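Local coordinates for protein tengpin (Thermoanaerobacter tengcongensis, PDB 2VH4) that probably inhibits serine-type endopeptidases as a member of the serpin family and was crystallised as a loop C-sheet polymer, at residues 226-231 / 364-369; 172-177 / 329-334; 352-357 / 374-379; 269-274 / 357-362. All blocks are in the same frame, centred on the assembly; numbering follows the deposited sequence.

Interaction 1 (226-231 / 364-369); sequences AKNHYS and IDNSTN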
loop_
_atom_site.group_PDB
_atom_site.type_symbol
_atom_site.label_atom_id
_atom_site.label_comp_id
_atom_site.label_asym_id
_atom_site.label_seq_id
_atom_site.Cartn_x
_atom_site.Cartn_y
_atom_site.Cartn_z
ATOM N N ALA A 226 -6.428 -19.229 6.621
ATOM C CA ALA A 226 -7.237 -19.745 7.734
ATOM C C ALA A 226 -8.210 -18.692 8.271
ATOM O O ALA A 226 -7.958 -17.493 8.148
ATOM C CB ALA A 226 -6.335 -20.265 8.861
ATOM N N LYS A 227 -9.316 -19.158 8.856
ATOM C CA LYS A 227 -10.414 -18.303 9.365
ATOM C C LYS A 227 -11.234 -17.610 8.255
ATOM O O LYS A 227 -12.289 -17.029 8.525
ATOM C CB LYS A 227 -9.924 -17.282 10.416
ATOM C CG LYS A 227 -8.970 -17.842 11.490
ATOM C CD LYS A 227 -9.676 -18.786 12.454
ATOM C CE LYS A 227 -8.709 -19.370 13.477
ATOM N NZ LYS A 227 -8.317 -18.393 14.540
ATOM N N ASN A 228 -10.748 -17.692 7.016
ATOM C CA ASN A 228 -11.448 -17.181 5.821
ATOM C C ASN A 228 -11.774 -15.691 5.748
ATOM O O ASN A 228 -12.820 -15.303 5.221
ATOM C CB ASN A 228 -12.699 -18.013 5.503
ATOM C CG ASN A 228 -12.490 -18.918 4.313
ATOM O OD1 ASN A 228 -12.415 -20.144 4.453
ATOM N ND2 ASN A 228 -12.362 -18.318 3.128
ATOM N N HIS A 229 -10.876 -14.860 6.256
ATOM C CA HIS A 229 -11.039 -13.421 6.144
ATOM C C HIS A 229 -10.220 -12.895 4.978
ATOM O O HIS A 229 -10.589 -11.907 4.338
ATOM C CB HIS A 229 -10.610 -12.729 7.427
ATOM C CG HIS A 229 -11.323 -13.219 8.643
ATOM N ND1 HIS A 229 -12.681 -13.063 8.824
ATOM C CD2 HIS A 229 -10.864 -13.845 9.753
ATOM C CE1 HIS A 229 -13.029 -13.582 9.986
ATOM N NE2 HIS A 229 -11.944 -14.058 10.573
ATOM N N TYR A 230 -9.102 -13.561 4.710
ATOM C CA TYR A 230 -8.209 -13.122 3.661
ATOM C C TYR A 230 -7.876 -14.252 2.708
ATOM O O TYR A 230 -7.875 -15.419 3.088
ATOM C CB TYR A 230 -6.941 -12.500 4.251
ATOM C CG TYR A 230 -7.237 -11.379 5.218
ATOM C CD1 TYR A 230 -7.269 -11.611 6.599
ATOM C CD2 TYR A 230 -7.506 -10.092 4.763
ATOM C CE1 TYR A 230 -7.553 -10.587 7.493
ATOM C CE2 TYR A 230 -7.789 -9.061 5.656
ATOM C CZ TYR A 230 -7.816 -9.318 7.014
ATOM O OH TYR A 230 -8.097 -8.301 7.896
ATOM N N SER A 231 -7.612 -13.879 1.461
ATOM C CA SER A 231 -7.199 -14.821 0.443
ATOM C C SER A 231 -5.968 -14.310 -0.284
ATOM O O SER A 231 -5.612 -13.135 -0.195
ATOM C CB SER A 231 -8.329 -15.058 -0.555
ATOM O OG SER A 231 -9.442 -15.670 0.068
ATOM N N ILE A 364 -5.991 -10.235 -0.541
ATOM C CA ILE A 364 -7.269 -9.543 -0.593
ATOM C C ILE A 364 -8.109 -9.753 0.656
ATOM O O ILE A 364 -8.090 -10.832 1.252
ATOM C CB ILE A 364 -8.091 -9.947 -1.857
ATOM C CG1 ILE A 364 -8.470 -11.438 -1.832
ATOM C CG2 ILE A 364 -7.345 -9.565 -3.154
ATOM C CD1 ILE A 364 -9.692 -11.766 -2.694
ATOM N N ASP A 365 -8.839 -8.707 1.039
ATOM C CA ASP A 365 -9.861 -8.752 2.089
ATOM C C ASP A 365 -11.119 -9.381 1.487
ATOM O O ASP A 365 -11.720 -8.809 0.580
ATOM C CB ASP A 365 -10.128 -7.326 2.597
ATOM C CG ASP A 365 -11.534 -7.132 3.186
ATOM O OD1 ASP A 365 -12.065 -8.022 3.891
ATOM O OD2 ASP A 365 -12.102 -6.042 2.959
ATOM N N ASN A 366 -11.514 -10.548 1.999
ATOM C CA ASN A 366 -12.569 -11.360 1.374
ATOM C C ASN A 366 -13.959 -10.753 1.362
ATOM O O ASN A 366 -14.819 -11.202 0.600
ATOM C CB ASN A 366 -12.631 -12.755 1.999
ATOM C CG ASN A 366 -11.551 -13.679 1.471
ATOM O OD1 ASN A 366 -10.892 -13.377 0.470
ATOM N ND2 ASN A 366 -11.365 -14.815 2.136
ATOM N N SER A 367 -14.183 -9.748 2.207
ATOM C CA SER A 367 -15.506 -9.154 2.342
ATOM C C SER A 367 -15.677 -7.952 1.416
ATOM O O SER A 367 -16.772 -7.398 1.309
ATOM C CB SER A 367 -15.796 -8.782 3.802
ATOM O OG SER A 367 -15.199 -7.550 4.155
ATOM N N THR A 368 -14.591 -7.549 0.758
ATOM C CA THR A 368 -14.649 -6.489 -0.245
ATOM C C THR A 368 -14.006 -6.916 -1.567
ATOM O O THR A 368 -14.373 -6.412 -2.625
ATOM C CB THR A 368 -13.962 -5.175 0.232
ATOM O OG1 THR A 368 -12.564 -5.401 0.462
ATOM C CG2 THR A 368 -14.611 -4.627 1.491
ATOM N N ASN A 369 -13.059 -7.852 -1.483
ATOM C CA ASN A 369 -12.138 -8.209 -2.577
ATOM C C ASN A 369 -11.032 -7.168 -2.828
ATOM O O ASN A 369 -10.234 -7.307 -3.764
ATOM C CB ASN A 369 -12.881 -8.568 -3.875
ATOM C CG ASN A 369 -13.617 -9.905 -3.784
ATOM O OD1 ASN A 369 -13.221 -10.807 -3.035
ATOM N ND2 ASN A 369 -14.689 -10.041 -4.564
HETATM O O HOH W 1 -11.695 -9.856 5.641
#

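Interaction 2 (172-177 / 329-334); sequences VAFDAE and LGTKAG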
loop_
_atom_site.group_PDB
_atom_site.type_symbol
_atom_site.label_atom_id
_atom_site.label_comp_id
_atom_site.label_asym_id
_atom_site.label_seq_id
_atom_site.Cartn_x
_atom_site.Cartn_y
_atom_site.Cartn_z
ATOM N N VAL A 172 1.394 -1.225 8.133
ATOM C CA VAL A 172 0.499 -2.357 7.993
ATOM C C VAL A 172 1.305 -3.641 8.215
ATOM O O VAL A 172 2.451 -3.767 7.754
ATOM C CB VAL A 172 -0.171 -2.369 6.591
ATOM C CG1 VAL A 172 -0.805 -3.715 6.286
ATOM C CG2 VAL A 172 -1.205 -1.257 6.480
ATOM N N ALA A 173 0.708 -4.589 8.929
ATOM C CA ALA A 173 1.343 -5.878 9.170
ATOM C C ALA A 173 0.332 -6.994 8.967
ATOM O O ALA A 173 -0.765 -6.973 9.547
ATOM C CB ALA A 173 1.938 -5.930 10.574
ATOM N N PHE A 174 0.703 -7.953 8.122
ATOM C CA PHE A 174 -0.148 -9.087 7.781
ATOM C C PHE A 174 0.593 -10.380 8.111
ATOM O O PHE A 174 1.711 -10.589 7.641
ATOM C CB PHE A 174 -0.527 -9.028 6.293
ATOM C CG PHE A 174 -1.402 -10.167 5.831
ATOM C CD1 PHE A 174 -2.778 -10.142 6.051
ATOM C CD2 PHE A 174 -0.852 -11.257 5.165
ATOM C CE1 PHE A 174 -3.590 -11.197 5.628
ATOM C CE2 PHE A 174 -1.656 -12.317 4.735
ATOM C CZ PHE A 174 -3.028 -12.281 4.966
ATOM N N ASP A 175 -0.026 -11.231 8.927
ATOM C CA ASP A 175 0.546 -12.525 9.320
ATOM C C ASP A 175 -0.580 -13.562 9.372
ATOM O O ASP A 175 -1.394 -13.564 10.299
ATOM C CB ASP A 175 1.245 -12.409 10.682
ATOM C CG ASP A 175 2.053 -13.654 11.064
ATOM O OD1 ASP A 175 1.917 -14.722 10.426
ATOM O OD2 ASP A 175 2.835 -13.565 12.035
ATOM N N ALA A 176 -0.629 -14.430 8.365
ATOM C CA ALA A 176 -1.684 -15.429 8.271
ATOM C C ALA A 176 -1.191 -16.791 7.789
ATOM O O ALA A 176 -0.215 -16.893 7.032
ATOM C CB ALA A 176 -2.818 -14.928 7.377
ATOM N N GLU A 177 -1.882 -17.834 8.243
ATOM C CA GLU A 177 -1.623 -19.196 7.800
ATOM C C GLU A 177 -2.562 -19.561 6.667
ATOM O O GLU A 177 -3.706 -19.089 6.621
ATOM C CB GLU A 177 -1.828 -20.183 8.949
ATOM C CG GLU A 177 -0.777 -20.104 10.048
ATOM C CD GLU A 177 -0.858 -21.258 11.046
ATOM O OE1 GLU A 177 -1.599 -22.238 10.789
ATOM O OE2 GLU A 177 -0.174 -21.180 12.089
ATOM N N LEU A 329 3.604 -22.397 4.890
ATOM C CA LEU A 329 2.711 -22.272 6.030
ATOM C C LEU A 329 1.753 -21.098 5.899
ATOM O O LEU A 329 0.658 -21.129 6.455
ATOM C CB LEU A 329 3.524 -22.175 7.323
ATOM C CG LEU A 329 4.430 -23.397 7.527
ATOM C CD1 LEU A 329 5.715 -23.026 8.255
ATOM C CD2 LEU A 329 3.691 -24.534 8.239
ATOM N N GLY A 330 2.166 -20.075 5.154
ATOM C CA GLY A 330 1.329 -18.905 4.940
ATOM C C GLY A 330 2.035 -17.728 4.307
ATOM O O GLY A 330 2.854 -17.885 3.397
ATOM N N THR A 331 1.704 -16.537 4.794
ATOM C CA THR A 331 2.237 -15.302 4.244
ATOM C C THR A 331 2.428 -14.265 5.334
ATOM O O THR A 331 1.534 -14.021 6.152
ATOM C CB THR A 331 1.314 -14.732 3.142
ATOM O OG1 THR A 331 1.089 -15.731 2.145
ATOM C CG2 THR A 331 1.933 -13.515 2.473
ATOM N N LYS A 332 3.616 -13.674 5.342
ATOM C CA LYS A 332 3.906 -12.499 6.143
ATOM C C LYS A 332 4.064 -11.334 5.173
ATOM O O LYS A 332 4.745 -11.463 4.159
ATOM C CB LYS A 332 5.201 -12.693 6.939
ATOM C CG LYS A 332 5.103 -13.660 8.111
ATOM C CD LYS A 332 6.500 -14.023 8.632
ATOM C CE LYS A 332 6.494 -14.345 10.137
ATOM N NZ LYS A 332 5.685 -15.551 10.510
ATOM N N ALA A 333 3.429 -10.208 5.474
ATOM C CA ALA A 333 3.535 -9.033 4.617
ATOM C C ALA A 333 3.466 -7.743 5.418
ATOM O O ALA A 333 2.634 -7.589 6.313
ATOM C CB ALA A 333 2.466 -9.052 3.525
ATOM N N GLY A 334 4.357 -6.820 5.085
ATOM C CA GLY A 334 4.439 -5.555 5.791
ATOM C C GLY A 334 4.548 -4.396 4.833
ATOM O O GLY A 334 5.083 -4.541 3.728
#

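Interaction 3 (352-357 / 374-379); sequences TVKLNR and IGTVLS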
loop_
_atom_site.group_PDB
_atom_site.type_symbol
_atom_site.label_atom_id
_atom_site.label_comp_id
_atom_site.label_asym_id
_atom_site.label_seq_id
_atom_site.Cartn_x
_atom_site.Cartn_y
_atom_site.Cartn_z
ATOM N N THR A 352 11.398 3.820 -14.351
ATOM C CA THR A 352 11.600 2.801 -15.381
ATOM C C THR A 352 10.286 2.115 -15.776
ATOM O O THR A 352 9.331 2.075 -14.999
ATOM C CB THR A 352 12.667 1.773 -14.956
ATOM O OG1 THR A 352 12.250 1.109 -13.760
ATOM C CG2 THR A 352 13.995 2.464 -14.691
ATOM N N VAL A 353 10.242 1.594 -16.997
ATOM C CA VAL A 353 9.045 0.937 -17.520
ATOM C C VAL A 353 9.178 -0.585 -17.429
ATOM O O VAL A 353 10.233 -1.139 -17.726
ATOM C CB VAL A 353 8.756 1.342 -18.997
ATOM C CG1 VAL A 353 7.339 0.938 -19.403
ATOM C CG2 VAL A 353 8.949 2.842 -19.201
ATOM N N LYS A 354 8.097 -1.243 -17.014
ATOM C CA LYS A 354 8.007 -2.703 -17.016
ATOM C C LYS A 354 7.966 -3.243 -18.449
ATOM O O LYS A 354 7.156 -2.804 -19.265
ATOM C CB LYS A 354 6.769 -3.154 -16.228
ATOM C CG LYS A 354 6.489 -4.655 -16.281
ATOM C CD LYS A 354 7.459 -5.457 -15.426
ATOM C CE LYS A 354 6.911 -5.671 -14.033
ATOM N NZ LYS A 354 7.925 -6.278 -13.139
ATOM N N LEU A 355 8.844 -4.192 -18.748
ATOM C CA LEU A 355 8.936 -4.759 -20.093
ATOM C C LEU A 355 8.710 -6.273 -20.116
ATOM O O LEU A 355 8.463 -6.851 -21.172
ATOM C CB LEU A 355 10.290 -4.416 -20.721
ATOM N N ASN A 356 8.794 -6.904 -18.949
ATOM C CA ASN A 356 8.695 -8.355 -18.842
ATOM C C ASN A 356 7.350 -8.813 -18.284
ATOM O O ASN A 356 6.734 -8.101 -17.495
ATOM C CB ASN A 356 9.846 -8.902 -17.987
ATOM C CG ASN A 356 11.163 -9.010 -18.762
ATOM O OD1 ASN A 356 11.184 -8.991 -19.997
ATOM N ND2 ASN A 356 12.267 -9.135 -18.032
ATOM N N ARG A 357 6.906 -10.001 -18.699
ATOM C CA ARG A 357 5.635 -10.564 -18.240
ATOM C C ARG A 357 5.744 -11.077 -16.800
ATOM O O ARG A 357 6.533 -11.983 -16.519
ATOM C CB ARG A 357 5.158 -11.679 -19.179
ATOM C CG ARG A 357 3.710 -12.105 -18.944
ATOM C CD ARG A 357 3.195 -13.012 -20.063
ATOM N NE ARG A 357 3.365 -14.435 -19.760
ATOM C CZ ARG A 357 4.372 -15.191 -20.196
ATOM N NH1 ARG A 357 4.423 -16.475 -19.858
ATOM N NH2 ARG A 357 5.332 -14.673 -20.963
ATOM N N ILE A 374 -0.633 -5.748 -3.376
ATOM C CA ILE A 374 -0.587 -6.211 -4.763
ATOM C C ILE A 374 0.839 -6.091 -5.290
ATOM O O ILE A 374 1.478 -5.056 -5.115
ATOM C CB ILE A 374 -1.654 -5.508 -5.667
ATOM C CG1 ILE A 374 -1.720 -6.158 -7.051
ATOM C CG2 ILE A 374 -1.429 -3.997 -5.751
ATOM C CD1 ILE A 374 -2.945 -5.754 -7.851
ATOM N N GLY A 375 1.353 -7.163 -5.892
ATOM C CA GLY A 375 2.749 -7.197 -6.316
ATOM C C GLY A 375 3.061 -8.118 -7.479
ATOM O O GLY A 375 2.161 -8.732 -8.054
ATOM N N THR A 376 4.345 -8.200 -7.830
ATOM C CA THR A 376 4.806 -9.042 -8.948
ATOM C C THR A 376 6.037 -9.861 -8.558
ATOM O O THR A 376 6.867 -9.405 -7.767
ATOM C CB THR A 376 5.146 -8.211 -10.233
ATOM O OG1 THR A 376 6.217 -7.297 -9.965
ATOM C CG2 THR A 376 3.950 -7.427 -10.720
ATOM N N VAL A 377 6.125 -11.075 -9.104
ATOM C CA VAL A 377 7.322 -11.922 -8.995
ATOM C C VAL A 377 7.614 -12.592 -10.331
ATOM O O VAL A 377 6.723 -12.731 -11.170
ATOM C CB VAL A 377 7.194 -13.045 -7.923
ATOM C CG1 VAL A 377 7.489 -12.514 -6.550
ATOM C CG2 VAL A 377 5.825 -13.706 -7.963
ATOM N N LEU A 378 8.865 -13.012 -10.505
ATOM C CA LEU A 378 9.284 -13.815 -11.652
ATOM C C LEU A 378 9.262 -13.065 -12.973
ATOM O O LEU A 378 8.701 -11.970 -13.085
ATOM C CB LEU A 378 8.453 -15.101 -11.769
ATOM C CG LEU A 378 8.514 -16.131 -10.637
ATOM C CD1 LEU A 378 7.561 -17.281 -10.937
ATOM C CD2 LEU A 378 9.940 -16.642 -10.411
ATOM N N SER A 379 9.884 -13.678 -13.974
ATOM C CA SER A 379 9.877 -13.152 -15.322
ATOM C C SER A 379 9.486 -14.279 -16.262
ATOM O O SER A 379 10.321 -15.091 -16.669
ATOM C CB SER A 379 11.242 -12.582 -15.672
ATOM O OG SER A 379 11.097 -11.530 -16.598
HETATM O O HOH W 2 7.692 -9.492 -12.358
#

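Interaction 4 (269-274 / 357-362); sequences ASLPKF and RPFIFA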
loop_
_atom_site.group_PDB
_atom_site.type_symbol
_atom_site.label_atom_id
_atom_site.label_comp_id
_atom_site.label_asym_id
_atom_site.label_seq_id
_atom_site.Cartn_x
_atom_site.Cartn_y
_atom_site.Cartn_z
ATOM N N ALA A 269 -2.771 -25.909 -8.900
ATOM C CA ALA A 269 -2.122 -24.606 -8.801
ATOM C C ALA A 269 -0.649 -24.713 -8.415
ATOM O O ALA A 269 -0.285 -25.495 -7.538
ATOM C CB ALA A 269 -2.870 -23.738 -7.805
ATOM N N SER A 270 0.189 -23.923 -9.081
ATOM C CA SER A 270 1.615 -23.827 -8.746
ATOM C C SER A 270 1.922 -22.434 -8.226
ATOM O O SER A 270 1.807 -21.452 -8.962
ATOM C CB SER A 270 2.490 -24.106 -9.971
ATOM O OG SER A 270 2.074 -25.275 -10.644
ATOM N N LEU A 271 2.320 -22.350 -6.960
ATOM C CA LEU A 271 2.626 -21.070 -6.334
ATOM C C LEU A 271 4.108 -20.964 -5.978
ATOM O O LEU A 271 4.601 -21.728 -5.141
ATOM C CB LEU A 271 1.742 -20.864 -5.093
ATOM C CG LEU A 271 1.980 -19.707 -4.106
ATOM C CD1 LEU A 271 2.199 -18.367 -4.794
ATOM C CD2 LEU A 271 0.830 -19.613 -3.115
ATOM N N PRO A 272 4.826 -20.008 -6.610
ATOM C CA PRO A 272 6.233 -19.790 -6.284
ATOM C C PRO A 272 6.419 -19.319 -4.845
ATOM O O PRO A 272 5.644 -18.496 -4.343
ATOM C CB PRO A 272 6.651 -18.680 -7.258
ATOM C CG PRO A 272 5.385 -17.976 -7.595
ATOM C CD PRO A 272 4.369 -19.080 -7.660
ATOM N N LYS A 273 7.440 -19.864 -4.196
ATOM C CA LYS A 273 7.854 -19.429 -2.879
ATOM C C LYS A 273 8.735 -18.204 -3.091
ATOM O O LYS A 273 9.622 -18.220 -3.941
ATOM C CB LYS A 273 8.632 -20.558 -2.200
ATOM C CG LYS A 273 9.007 -20.341 -0.745
ATOM C CD LYS A 273 9.496 -21.650 -0.135
ATOM C CE LYS A 273 10.081 -21.442 1.250
ATOM N NZ LYS A 273 10.515 -22.729 1.846
ATOM N N PHE A 274 8.469 -17.129 -2.352
ATOM C CA PHE A 274 9.266 -15.905 -2.482
ATOM C C PHE A 274 9.316 -15.072 -1.219
ATOM O O PHE A 274 8.376 -15.057 -0.418
ATOM C CB PHE A 274 8.827 -15.049 -3.678
ATOM C CG PHE A 274 7.364 -14.675 -3.682
ATOM C CD1 PHE A 274 6.914 -13.541 -3.012
ATOM C CD2 PHE A 274 6.441 -15.436 -4.400
ATOM C CE1 PHE A 274 5.562 -13.180 -3.037
ATOM C CE2 PHE A 274 5.084 -15.082 -4.427
ATOM C CZ PHE A 274 4.649 -13.950 -3.742
ATOM N N ARG A 357 6.906 -10.001 -18.699
ATOM C CA ARG A 357 5.635 -10.564 -18.240
ATOM C C ARG A 357 5.744 -11.077 -16.800
ATOM O O ARG A 357 6.533 -11.983 -16.519
ATOM C CB ARG A 357 5.158 -11.679 -19.179
ATOM C CG ARG A 357 3.710 -12.105 -18.944
ATOM C CD ARG A 357 3.195 -13.012 -20.063
ATOM N NE ARG A 357 3.365 -14.435 -19.760
ATOM C CZ ARG A 357 4.372 -15.191 -20.196
ATOM N NH1 ARG A 357 4.423 -16.475 -19.858
ATOM N NH2 ARG A 357 5.332 -14.673 -20.963
ATOM N N PRO A 358 4.966 -10.480 -15.877
ATOM C CA PRO A 358 5.019 -10.872 -14.472
ATOM C C PRO A 358 3.941 -11.859 -14.024
ATOM O O PRO A 358 2.810 -11.825 -14.519
ATOM C CB PRO A 358 4.794 -9.541 -13.756
ATOM C CG PRO A 358 3.896 -8.744 -14.712
ATOM C CD PRO A 358 4.028 -9.360 -16.091
ATOM N N PHE A 359 4.308 -12.725 -13.082
ATOM C CA PHE A 359 3.341 -13.459 -12.272
ATOM C C PHE A 359 2.785 -12.425 -11.305
ATOM O O PHE A 359 3.518 -11.901 -10.460
ATOM C CB PHE A 359 4.035 -14.605 -11.513
ATOM C CG PHE A 359 3.130 -15.383 -10.585
ATOM C CD1 PHE A 359 2.696 -16.658 -10.930
ATOM C CD2 PHE A 359 2.738 -14.860 -9.352
ATOM C CE1 PHE A 359 1.866 -17.394 -10.071
ATOM C CE2 PHE A 359 1.906 -15.589 -8.487
ATOM C CZ PHE A 359 1.472 -16.855 -8.849
ATOM N N ILE A 360 1.495 -12.125 -11.442
ATOM C CA ILE A 360 0.838 -11.132 -10.594
ATOM C C ILE A 360 0.148 -11.784 -9.391
ATOM O O ILE A 360 -0.407 -12.882 -9.497
ATOM C CB ILE A 360 -0.150 -10.256 -11.418
ATOM C CG1 ILE A 360 0.624 -9.373 -12.402
ATOM C CG2 ILE A 360 -1.040 -9.391 -10.513
ATOM C CD1 ILE A 360 -0.129 -9.065 -13.677
ATOM N N PHE A 361 0.194 -11.101 -8.248
ATOM C CA PHE A 361 -0.503 -11.568 -7.049
ATOM C C PHE A 361 -1.086 -10.448 -6.184
ATOM O O PHE A 361 -0.689 -9.286 -6.283
ATOM C CB PHE A 361 0.402 -12.474 -6.204
ATOM C CG PHE A 361 1.541 -11.759 -5.550
ATOM C CD1 PHE A 361 1.386 -11.179 -4.291
ATOM C CD2 PHE A 361 2.774 -11.678 -6.182
ATOM C CE1 PHE A 361 2.437 -10.511 -3.676
ATOM C CE2 PHE A 361 3.838 -11.015 -5.581
ATOM C CZ PHE A 361 3.669 -10.426 -4.322
ATOM N N ALA A 362 -2.014 -10.826 -5.314
ATOM C CA ALA A 362 -2.609 -9.896 -4.362
ATOM C C ALA A 362 -3.064 -10.625 -3.101
ATOM O O ALA A 362 -3.492 -11.775 -3.157
ATOM C CB ALA A 362 -3.788 -9.161 -5.008
#

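Interaction 1 (226-231 / 364-369)
I364 and S231 meet as a hydrogen-bonded antiparallel pair, I364 N giving to S231 O at 2.9 Å and S231 N returning to I364 O, which it reaches in the carbonyl plane. The side chains of both lie on one face of the sheet, where I364 CG1 rests against S231 CB at 3.8 Å; I364 carries CG1 between its backbone N and carbonyl carbon (chi1 64°), which turns that branch towards the serine. I364 O also sits at the edge of the Y230 ring, near its plane. D365 follows on the other face, paired with Y230, and its CA lies 3.8 Å from Y230 CD2. The ring is anchored beyond this point by its hydroxyl on the carbonyl of P90. Two central strands of serpin sheet B, 230-237 and 359-365, are joined here, just where the second gives way to a turn. D365 starts that turn as an Asx turn, OD1 taking the amide of S367 from above the carboxylate plane, and a water links the same OD1 to H229 O. N366 makes most of the polar links across the contact: its N donates to H229 O at 2.9 Å, and its OD1 receives S231 OG in the amide plane, on a lone pair, at 2.7 Å. ND2 adds a weak bond to N228 O at 3.4 Å. A leucine here would probably leave the S231 hydroxyl and the N228 carbonyl without these side-chain mates, the link through the backbone N remaining. T368 then braces D365 through OG1, 2.6 Å from OD2, while Y85 holds the same oxygen from outside.

Interaction 2 (172-177 / 329-334)
F174 and A333 form the close-packed heart of this antiparallel pairing: F174 N binds A333 O at 2.7 Å, A333 N answers to F174 O, and the two CB atoms touch at 4.1 Å. A second hydrogen-bonded pair, A176 with T331, repeats the pattern, T331 N reaching A176 O at 3.0 Å. The phenyl group of F174 (CG opposite the backbone N across the CA–CB bond, chi1 180°) leans obliquely over the neighbouring pair, so that CE2 comes within 4.1 Å of T331 CB. The T331 hydroxyl is held by Y225 outside. With no side chain on G330, the strands draw in to 4.1 Å between the CA atoms of E177 and G330. The face bearing D175 and K332 is looser. These side chains lie alongside each other, pointing the same way, and the lysine bends at its end to bring NZ towards the carboxylate, but the salt bridge is long, 3.8 Å from D175 OD2. An alanine in place of D175 would probably leave the K332 ammonium without this acidic neighbour and let its chain swing more freely into solvent. Strand 330-342 lies between 164-177 and 314-326 in sheet A, which is consistent with insertion of the reactive-centre loop as an extra strand, as in latent serpins. On its other side, 164-177 is hydrogen-bonded to strand 95-106 through A173 and D175. Underneath, the F174 ring meets Y225 and Y230 edge-to-face, and I363 and F373 of sheet B pack against the side chains of F174 and A333.

Interaction 3 (352-357 / 374-379)
The amide of N356 is the flat group of this contact, and S379 OG is its neighbour: the hydroxyl stands off one side of the amide plane, beyond the border between CB and ND2, instead of lying in the plane. Although N356 ND2 and S379 OG are 3.0 Å apart, the angle is too poor for a hydrogen bond. The contact lies at the surface of the serpin fold, where the loop 352-357, leading into strand 359-365 of sheet B, passes the end of the adjoining strand 371-377. The touching parts, 354-357 and 376-379, run 68° apart, and no direct hydrogen bond joins them. R357 O lies 3.7 Å from S379 CA, and next to it the backbone of R357 pairs with L380. Further in, the side chains of K354 and T376 run antiparallel, one passing beside the other. The lysine is bent at chi2 (74°) and chi3 (92°), which kinks the chain and brings NZ to 3.7 Å from T376 OG1, yet each finds a firmer partner elsewhere: K354 NZ on the carbonyl of K36, T376 OG1 on S39. A water spans the gap, donating to L378 O at 2.8 Å and accepting weakly from K354 NZ at 3.3 Å.

Interaction 4 (269-274 / 357-362)
P272 and F359 approach from opposite directions, the proline as the bump and the ring face as the surface on which its CD settles. P272 CD sits over one face of the F359 ring, 4.2 Å from its centroid and displaced towards the rim, a CH-pi contact in which CD comes closest to CZ at 3.8 Å. F359 extends CG away from its own backbone N (chi1 177°), and this carries the ring across to the proline. L271 CD1 adds a looser apolar contact beside the proline, reaching the same ring obliquely at 4.4 Å from F359 CZ. Two residues further along each chain a second knob is set: F274 brings CZ over the face of F361, again off-centre, with F274 CZ and F361 CE2 only 3.6 Å apart. The two ring planes are inclined at 39° and the centroids are 4.8 Å apart, so the rings meet obliquely. Both phenylalanines hold CG between the backbone N and the carbonyl carbon, which points the rings at each other from opposite sides. V377 of the neighbouring strand packs against all three phenylalanines. The strands themselves run almost at right angles, 86°, with axes 9.9 Å apart, as where the long strand 263-281, passing from sheet C towards sheet A in a serpin, crosses over sheet B. No hydrogen bond spans this interface; cohesion rests on apolar contact and the CH-pi approach, so that between these two segments the fit of buried rings, not directional bonding, probably does the holding.

From the N terminus, interactions 2, 1 and 4 open in turn at 172-177, 226-231 and 269-274. Interaction 2 closes first, at 329-334, and therefore crosses both 1 and 4, whose second segments come later. Interaction 3 opens at 352-357, after 2 has closed, and ends last at 374-379; it crosses 4, which closes at 357-362, and 1, which closes at 364-369. Interaction 4 lies wholly within the span of interaction 1, and both use strand 359-365. Interactions 1 and 2 abut, joining sheet B to sheet A; interactions 3 and 4 share R357 and meet through strands 359-365 and 371-377, bringing in strand 263-281.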